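3-dehydroquinate dehydratase (PDB 4H3D) catalyses the cis-dehydration of 3-dehydroquinate to 3-dehydroshikimate through a covalent imine intermediate, the third step of the chorismate pathway. Local coordinates at residues V8-K11 with N12-I15; D125-I128 with D129-N133. One frame throughout, in Å; residues are numbered along the deposited sequence.

How the contacts relate
Contacts 1 and 2 lie on different parts of one TIM barrel, with centres about 23 Å and nearest atoms about 12 Å apart: the hairpin against the strands, the helix in the outer layer. Contact 1 comes first along the chain: strands 8-10 and 13-15 form a small antiparallel hairpin, separate from the eight parallel strands, that precedes the first of them, 21-26. Contact 2 follows much later, as the opening turns of helix 125-137, within the beta-alpha-beta unit of strands 116-120 and 141-148. Strand 141-148 links the two, since the hairpin touches its start at Lys141 and the helix packs on Val142 and Ile144. Further along, it carries the catalytic His147.

Contact 1: V8-K11 with N12-I15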
loop_
_atom_site.group_PDB
_atom_site.type_symbol
_atom_site.label_atom_id
_atom_site.label_comp_id
_atom_site.label_asym_id
_atom_site.label_seq_id
_atom_site.Cartn_x
_atom_site.Cartn_y
_atom_site.Cartn_z
ATOM N N VAL B 8 -17.569 4.697 -16.187
ATOM C CA VAL B 8 -17.084 4.715 -17.554
ATOM C C VAL B 8 -16.986 3.276 -18.043
ATOM O O VAL B 8 -16.153 2.524 -17.568
ATOM C CB VAL B 8 -15.742 5.415 -17.664
ATOM C CG1 VAL B 8 -15.218 5.326 -19.078
ATOM C CG2 VAL B 8 -15.872 6.858 -17.235
ATOM N N GLN B 9 -17.862 2.902 -18.981
ATOM C CA GLN B 9 -17.878 1.550 -19.533
ATOM C C GLN B 9 -17.034 1.503 -20.801
ATOM O O GLN B 9 -17.201 2.333 -21.696
ATOM C CB GLN B 9 -19.312 1.130 -19.857
ATOM C CG GLN B 9 -19.492 -0.351 -20.268
ATOM C CD GLN B 9 -19.387 -1.339 -19.097
ATOM O OE1 GLN B 9 -19.161 -2.538 -19.303
ATOM N NE2 GLN B 9 -19.559 -0.840 -17.870
ATOM N N VAL B 10 -16.104 0.556 -20.853
ATOM C CA VAL B 10 -15.278 0.319 -22.039
ATOM C C VAL B 10 -15.364 -1.189 -22.279
ATOM O O VAL B 10 -15.116 -1.987 -21.363
ATOM C CB VAL B 10 -13.814 0.829 -21.878
ATOM C CG1 VAL B 10 -13.789 2.343 -21.851
ATOM C CG2 VAL B 10 -13.144 0.250 -20.630
ATOM N N LYS B 11 -15.762 -1.586 -23.490
ATOM C CA LYS B 11 -16.029 -3.000 -23.755
ATOM C C LYS B 11 -16.922 -3.462 -22.593
ATOM O O LYS B 11 -17.879 -2.754 -22.259
ATOM C CB LYS B 11 -14.732 -3.809 -23.956
ATOM C CG LYS B 11 -14.467 -4.245 -25.381
ATOM C CD LYS B 11 -14.409 -3.138 -26.361
ATOM C CE LYS B 11 -14.233 -3.684 -27.769
ATOM N NZ LYS B 11 -14.300 -2.607 -28.798
ATOM N N ASN B 12 -16.585 -4.582 -21.968
ATOM C CA ASN B 12 -17.370 -5.133 -20.887
ATOM C C ASN B 12 -16.741 -4.867 -19.502
ATOM O O ASN B 12 -16.974 -5.617 -18.559
ATOM C CB ASN B 12 -17.522 -6.638 -21.130
ATOM C CG ASN B 12 -17.929 -6.957 -22.574
ATOM O OD1 ASN B 12 -18.919 -6.428 -23.092
ATOM N ND2 ASN B 12 -17.158 -7.824 -23.228
ATOM N N ILE B 13 -15.956 -3.788 -19.397
ATOM C CA ILE B 13 -15.273 -3.404 -18.137
ATOM C C ILE B 13 -15.914 -2.090 -17.644
ATOM O O ILE B 13 -16.120 -1.177 -18.434
ATOM C CB ILE B 13 -13.740 -3.172 -18.354
ATOM C CG1 ILE B 13 -13.013 -4.496 -18.607
ATOM C CG2 ILE B 13 -13.114 -2.506 -17.161
ATOM C CD1 ILE B 13 -13.145 -5.532 -17.463
ATOM N N THR B 14 -16.242 -2.011 -16.353
ATOM C CA THR B 14 -16.871 -0.809 -15.765
ATOM C C THR B 14 -15.868 -0.083 -14.876
ATOM O O THR B 14 -15.650 -0.479 -13.740
ATOM C CB THR B 14 -18.106 -1.172 -14.897
ATOM O OG1 THR B 14 -19.041 -1.926 -15.673
ATOM C CG2 THR B 14 -18.783 0.080 -14.373
ATOM N N ILE B 15 -15.255 0.979 -15.405
ATOM C CA ILE B 15 -14.268 1.761 -14.651
ATOM C C ILE B 15 -15.022 2.639 -13.684
ATOM O O ILE B 15 -16.009 3.283 -14.058
ATOM C CB ILE B 15 -13.393 2.639 -15.583
ATOM C CG1 ILE B 15 -12.724 1.771 -16.655
ATOM C CG2 ILE B 15 -12.308 3.425 -14.775
ATOM C CD1 ILE B 15 -11.850 2.554 -17.609
#
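The amide of Gln9 lies flat across the neighbouring strand, with the carbonyl oxygen of Ile13 over one face, 3.3 Å from Gln9 CD, and the hydroxyl of Thr14 at its edge, OG1 standing 3.5 Å from the same CD. Which end of this amide is nitrogen is uncertain. Gln9 and Thr14 form a non-hydrogen-bonded pair of a tight beta hairpin, where strands 8-10 and 13-15 run antiparallel. Their polar side chains suit the outer side. On the opposite face Val8, Val10 and Ile15 are buried against the barrel, Val8 and Ile15 on Leu172, Val8 and Val10 on Lys141, while Ile13 rests on Pro80 near the turn. As in other type I dehydroquinases, the hairpin probably closes the bottom of the barrel.

Two hydrogen-bonded pairs rivet the strands. Val8 N reaches Ile15 O at 3.0 Å, and Ile15 N returns to Val8 O at 2.8 Å. Nearer the turn, Val10 N gives a bond of 3.0 Å to Ile13 O, while Ile13 N closes the ring on Val10 O at 2.8 Å. The type II' turn has Lys11 at its first corner, with a positive phi of 48° where glycine is the usual occupant, and Asn12 at the second, where asparagine is common. The ammonium of Lys11 forms a salt bridge with Asp115, outside the hairpin.

On the apolar face, Val10 sets CG1 beside its N (chi1 -70°), which leaves CG2 between N and the carbonyl carbon, and Ile15 extends its chain fully (chi2 180°). These settings bring Val10 CG2 within 4.0 Å of Ile15 CD1.

Contact 2: D125-I128 with D129-N133; sequences DEVI and DEVVN
Ile128 and Val132, one turn apart, lie side by side in the first turns of helix 125-137, with Ile128 CG2 3.7 Å from Val132 CG2. Ile128 places that methyl anti to its backbone N (chi1 -66° for CG1), alongside its carbonyl and facing the next turn. Val127 and Val131 form a second apolar pair, looser at 4.2 Å between Val127 CG1 and Val131 CG2. Compact branched side chains fit both rows, consistent with close packing of the helix on its neighbours: Val127 meets helix 98-110, Val131 strand 116-120, and Ile128 and Val132 strand 141-148. This is the helix of a beta-alpha-beta unit, in the outer layer of the TIM barrel.

Regular i to i+4 backbone bonds hold the turns together. Asp129 N donates to Asp125 O at 2.7 Å, and Val132 N to Ile128 O at 2.8 Å. Between them, Val131 N meets Val127 O at 2.9 Å and Glu130 N reaches Glu126 O at a longer 3.2 Å.

Acidic groups occupy the outward side. Asp129 turns its carboxylate back beside its own N (chi1 -79°), so that Asp125 O, which takes the N-H of Asp129, also lies over the carboxylate's face, 3.2 Å from Asp129 CG; two electron-rich groups meet there without a hydrogen bond. The carboxylates of Asp125 and Asp129 stay apart, OD1 to OD1 5.6 Å. Glu130, its chain extended, forms a salt bridge to Lys106 of helix 98-110, while Asp125 has a long, weak ion pair with Arg164.

Like charges one turn apart should repel mildly. The electropositive N-terminal end of the helix, with Lys106 and weakly Arg164 nearby, probably offsets part of this repulsion, leaving one side apolar and inward, the other acidic and outward.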
loop_
_atom_site.group_PDB
_atom_site.type_symbol
_atom_site.label_atom_id
_atom_site.label_comp_id
_atom_site.label_asym_id
_atom_site.label_seq_id
_atom_site.Cartn_x
_atom_site.Cartn_y
_atom_site.Cartn_z
ATOM N N ASP B 125 -6.455 23.966 -25.021
ATOM C CA ASP B 125 -7.887 23.848 -25.297
ATOM C C ASP B 125 -8.259 23.589 -26.759
ATOM O O ASP B 125 -9.203 22.835 -27.031
ATOM C CB ASP B 125 -8.631 25.103 -24.826
ATOM C CG ASP B 125 -8.566 25.302 -23.316
ATOM O OD1 ASP B 125 -8.327 24.321 -22.576
ATOM O OD2 ASP B 125 -8.761 26.465 -22.864
ATOM N N GLU B 126 -7.531 24.204 -27.689
ATOM C CA GLU B 126 -7.841 24.048 -29.113
ATOM C C GLU B 126 -7.697 22.592 -29.537
ATOM O O GLU B 126 -8.608 22.019 -30.126
ATOM C CB GLU B 126 -6.962 24.958 -29.989
ATOM C CG GLU B 126 -7.319 24.923 -31.478
ATOM C CD GLU B 126 -6.618 26.004 -32.296
ATOM O OE1 GLU B 126 -5.581 26.535 -31.850
ATOM O OE2 GLU B 126 -7.113 26.320 -33.394
ATOM N N VAL B 127 -6.553 22.001 -29.220
ATOM C CA VAL B 127 -6.280 20.613 -29.572
ATOM C C VAL B 127 -7.241 19.682 -28.835
ATOM O O VAL B 127 -7.895 18.829 -29.452
ATOM C CB VAL B 127 -4.832 20.215 -29.220
ATOM C CG1 VAL B 127 -4.668 18.701 -29.212
ATOM C CG2 VAL B 127 -3.869 20.890 -30.176
ATOM N N ILE B 128 -7.340 19.874 -27.527
ATOM C CA ILE B 128 -8.211 19.058 -26.674
ATOM C C ILE B 128 -9.666 19.098 -27.116
ATOM O O ILE B 128 -10.297 18.057 -27.243
ATOM C CB ILE B 128 -8.123 19.479 -25.218
ATOM C CG1 ILE B 128 -6.722 19.177 -24.659
ATOM C CG2 ILE B 128 -9.153 18.731 -24.397
ATOM C CD1 ILE B 128 -6.444 19.853 -23.343
ATOM N N ASP B 129 -10.197 20.292 -27.353
ATOM C CA ASP B 129 -11.594 20.413 -27.809
ATOM C C ASP B 129 -11.825 19.621 -29.080
ATOM O O ASP B 129 -12.822 18.884 -29.194
ATOM C CB ASP B 129 -12.006 21.879 -28.024
ATOM C CG ASP B 129 -12.341 22.601 -26.711
ATOM O OD1 ASP B 129 -12.362 21.954 -25.644
ATOM O OD2 ASP B 129 -12.587 23.827 -26.759
ATOM N N GLU B 130 -10.904 19.732 -30.018
ATOM C CA GLU B 130 -11.054 19.023 -31.283
ATOM C C GLU B 130 -10.998 17.505 -31.109
ATOM O O GLU B 130 -11.873 16.784 -31.614
ATOM C CB GLU B 130 -10.015 19.480 -32.319
ATOM C CG GLU B 130 -10.255 18.856 -33.698
ATOM C CD GLU B 130 -9.308 19.348 -34.784
ATOM O OE1 GLU B 130 -8.499 20.266 -34.540
ATOM O OE2 GLU B 130 -9.395 18.810 -35.908
ATOM N N VAL B 131 -9.992 17.022 -30.386
ATOM C CA VAL B 131 -9.819 15.588 -30.208
ATOM C C VAL B 131 -10.895 14.979 -29.301
ATOM O O VAL B 131 -11.394 13.890 -29.582
ATOM C CB VAL B 131 -8.422 15.240 -29.675
ATOM C CG1 VAL B 131 -8.271 13.739 -29.553
ATOM C CG2 VAL B 131 -7.352 15.820 -30.613
ATOM N N VAL B 132 -11.257 15.671 -28.226
ATOM C CA VAL B 132 -12.288 15.137 -27.322
ATOM C C VAL B 132 -13.655 15.052 -28.006
ATOM O O VAL B 132 -14.322 14.028 -27.928
ATOM C CB VAL B 132 -12.417 15.950 -26.024
ATOM C CG1 VAL B 132 -13.661 15.519 -25.248
ATOM C CG2 VAL B 132 -11.198 15.780 -25.184
ATOM N N ASN B 133 -14.059 16.115 -28.689
ATOM C CA ASN B 133 -15.351 16.123 -29.355
ATOM C C ASN B 133 -15.437 15.028 -30.409
ATOM O O ASN B 133 -16.456 14.349 -30.521
ATOM C CB ASN B 133 -15.653 17.497 -29.975
ATOM C CG ASN B 133 -16.026 18.542 -28.937
ATOM O OD1 ASN B 133 -16.558 18.214 -27.865
ATOM N ND2 ASN B 133 -15.767 19.821 -29.256
#